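Long-range contact in oxidoreductase (PDB 3Q2K), which is an NAD(H)-dependent dehydrogenase that probably oxidises the sugar ring of UDP-GlcNAcA on the route to 2,3-diacetamido-2,3-dideoxy-D-mannuronic acid: residues R154-Q159 with R307-E312. Residues are numbered along the deposited sequence; the frame is centred on the assembly and turned at random.
Sequences RNATLQ and REANYE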
loop_
_atom_site.group_PDB
_atom_site.type_symbol
_atom_site.label_atom_id
_atom_site.label_comp_id
_atom_site.label_asym_id
_atom_site.label_seq_id
_atom_site.Cartn_x
_atom_site.Cartn_y
_atom_site.Cartn_z
ATOM N N ARG C 154 39.570 1.059 12.766
ATOM C CA ARG C 154 40.833 1.514 13.322
ATOM C C ARG C 154 41.675 2.101 12.203
ATOM O O ARG C 154 42.722 2.675 12.478
ATOM C CB ARG C 154 41.600 0.362 13.974
ATOM C CG ARG C 154 40.864 -0.375 15.078
ATOM C CD ARG C 154 40.395 0.545 16.199
ATOM N NE ARG C 154 41.439 1.444 16.678
ATOM C CZ ARG C 154 41.217 2.709 17.015
ATOM N NH1 ARG C 154 42.215 3.472 17.439
ATOM N NH2 ARG C 154 39.995 3.213 16.922
ATOM N N ASN C 155 41.248 1.916 10.959
ATOM C CA ASN C 155 41.978 2.514 9.849
ATOM C C ASN C 155 42.335 3.968 10.138
ATOM O O ASN C 155 41.471 4.788 10.434
ATOM C CB ASN C 155 41.103 2.524 8.600
ATOM C CG ASN C 155 41.119 1.189 7.898
ATOM O OD1 ASN C 155 41.614 0.216 8.459
ATOM N ND2 ASN C 155 40.558 1.131 6.691
ATOM N N ALA C 156 43.605 4.326 10.001
ATOM C CA ALA C 156 43.968 5.729 10.181
ATOM C C ALA C 156 43.200 6.722 9.324
ATOM O O ALA C 156 42.888 7.804 9.826
ATOM C CB ALA C 156 45.456 5.948 9.986
ATOM N N THR C 157 42.960 6.400 8.053
ATOM C CA THR C 157 42.171 7.305 7.216
ATOM C C THR C 157 40.777 7.583 7.788
ATOM O O THR C 157 40.349 8.734 7.827
ATOM C CB THR C 157 41.967 6.659 5.846
ATOM O OG1 THR C 157 41.518 5.322 6.110
ATOM C CG2 THR C 157 43.289 6.634 5.068
ATOM N N LEU C 158 40.070 6.549 8.238
ATOM C CA LEU C 158 38.677 6.709 8.643
ATOM C C LEU C 158 38.645 7.337 10.034
ATOM O O LEU C 158 37.754 8.127 10.348
ATOM C CB LEU C 158 37.940 5.365 8.614
ATOM C CG LEU C 158 37.677 4.692 7.260
ATOM C CD1 LEU C 158 37.079 3.286 7.350
ATOM C CD2 LEU C 158 36.834 5.579 6.346
ATOM N N GLN C 159 39.642 7.043 10.868
ATOM C CA GLN C 159 39.793 7.803 12.107
ATOM C C GLN C 159 39.861 9.313 11.907
ATOM O O GLN C 159 39.200 10.082 12.604
ATOM C CB GLN C 159 41.012 7.331 12.909
ATOM C CG GLN C 159 40.729 6.154 13.833
ATOM C CD GLN C 159 39.524 6.389 14.730
ATOM O OE1 GLN C 159 39.456 7.397 15.432
ATOM N NE2 GLN C 159 38.557 5.478 14.700
ATOM N N ARG C 307 48.870 12.125 4.304
ATOM C CA ARG C 307 49.720 11.249 3.499
ATOM C C ARG C 307 50.172 10.152 4.454
ATOM O O ARG C 307 50.146 8.959 4.152
ATOM C CB ARG C 307 50.885 11.971 2.812
ATOM C CG ARG C 307 51.165 11.392 1.429
ATOM C CD ARG C 307 52.405 11.900 0.702
ATOM N NE ARG C 307 53.458 10.889 0.619
ATOM C CZ ARG C 307 54.604 10.954 1.292
ATOM N NH1 ARG C 307 55.518 9.996 1.194
ATOM N NH2 ARG C 307 54.837 12.000 2.074
ATOM N N GLU C 308 50.517 10.575 5.664
ATOM C CA GLU C 308 50.930 9.607 6.667
ATOM C C GLU C 308 49.769 8.665 6.991
ATOM O O GLU C 308 49.977 7.480 7.232
ATOM C CB GLU C 308 51.501 10.367 7.870
ATOM C CG GLU C 308 51.229 9.774 9.248
ATOM C CD GLU C 308 51.921 10.544 10.359
ATOM O OE1 GLU C 308 51.263 11.289 11.122
ATOM O OE2 GLU C 308 53.159 10.401 10.439
ATOM N N ALA C 309 48.520 9.121 7.011
ATOM C CA ALA C 309 47.460 8.178 7.363
ATOM C C ALA C 309 47.205 7.174 6.226
ATOM O O ALA C 309 46.975 5.978 6.435
ATOM C CB ALA C 309 46.194 8.948 7.713
ATOM N N ASN C 310 47.263 7.673 4.994
ATOM C CA ASN C 310 47.144 6.831 3.804
ATOM C C ASN C 310 48.215 5.750 3.858
ATOM O O ASN C 310 47.939 4.561 3.660
ATOM C CB ASN C 310 47.337 7.653 2.522
ATOM C CG ASN C 310 46.260 8.698 2.322
ATOM O OD1 ASN C 310 46.322 9.568 1.447
ATOM N ND2 ASN C 310 45.301 8.687 3.237
ATOM N N TYR C 311 49.453 6.161 4.120
ATOM C CA TYR C 311 50.516 5.167 3.991
ATOM C C TYR C 311 50.288 4.095 5.051
ATOM O O TYR C 311 50.406 2.898 4.792
ATOM C CB TYR C 311 51.940 5.723 4.069
ATOM C CG TYR C 311 52.931 4.582 4.152
ATOM C CD1 TYR C 311 53.337 4.083 5.384
ATOM C CD2 TYR C 311 53.403 3.958 3.002
ATOM C CE1 TYR C 311 54.219 3.021 5.465
ATOM C CE2 TYR C 311 54.290 2.896 3.074
ATOM C CZ TYR C 311 54.689 2.432 4.309
ATOM O OH TYR C 311 55.566 1.374 4.399
ATOM N N GLU C 312 49.948 4.550 6.252
ATOM C CA GLU C 312 49.634 3.613 7.323
ATOM C C GLU C 312 48.460 2.676 7.046
ATOM O O GLU C 312 48.594 1.465 7.209
ATOM C CB GLU C 312 49.434 4.379 8.630
ATOM C CG GLU C 312 48.949 3.468 9.735
ATOM C CD GLU C 312 48.701 4.226 11.023
ATOM O OE1 GLU C 312 48.099 3.600 11.921
ATOM O OE2 GLU C 312 49.081 5.414 11.128
HETATM O O HOH W 1 45.802 2.323 9.980
#
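Ala-156 and Ala-309 meet methyl to methyl where two helices of this Rossmann-fold oxidoreductase of the GFO/IDH/MocA family pack closely, the first turn of helix 156-166 against helix 306-315 of the C-terminal alpha/beta domain. Their CB atoms are 3.8 Å apart, and having only methyls at this point lets the backbones come near, with CA of Ala-156 5.1 Å from CA of Ala-309. The interface is small, burying about 195 Å² in all.

Further van der Waals contacts lie to either side of the alanine pair. Thr-157 CG2 reaches the amide nitrogen ND2 of Asn-310 at 3.4 Å, the two side chains crossing at about a right angle. Although the CB of Asn-310 points away from helix 156-166, CG set anti to its own carbonyl carbon (chi1 -64°) brings ND2 back to the methyl. The threonine hydroxyl OG1 is engaged with the carbonyl oxygen of Val-288, leaving the methyl to face the neighbouring helix. Glu-312, extended with CG anti to its backbone N (chi1 173°), presents the flat face of its carboxylate to the methyl of Ala-156, CD to CB 3.8 Å.

No direct hydrogen bond joins 154-159 to 307-312, but Thr-313 OG1, on the next residue of helix 306-315, bonds the backbone N of Thr-157 and the carbonyl oxygen of Ala-309, linking the two helices. The Glu-312 carboxylate also sits near the N-terminal end of helix 156-166, where the helix dipole would probably favour its negative charge. A water accepts a hydrogen bond from Ala-156 N at 3.0 Å and donates one to Glu-312 OE1 at 3.3 Å.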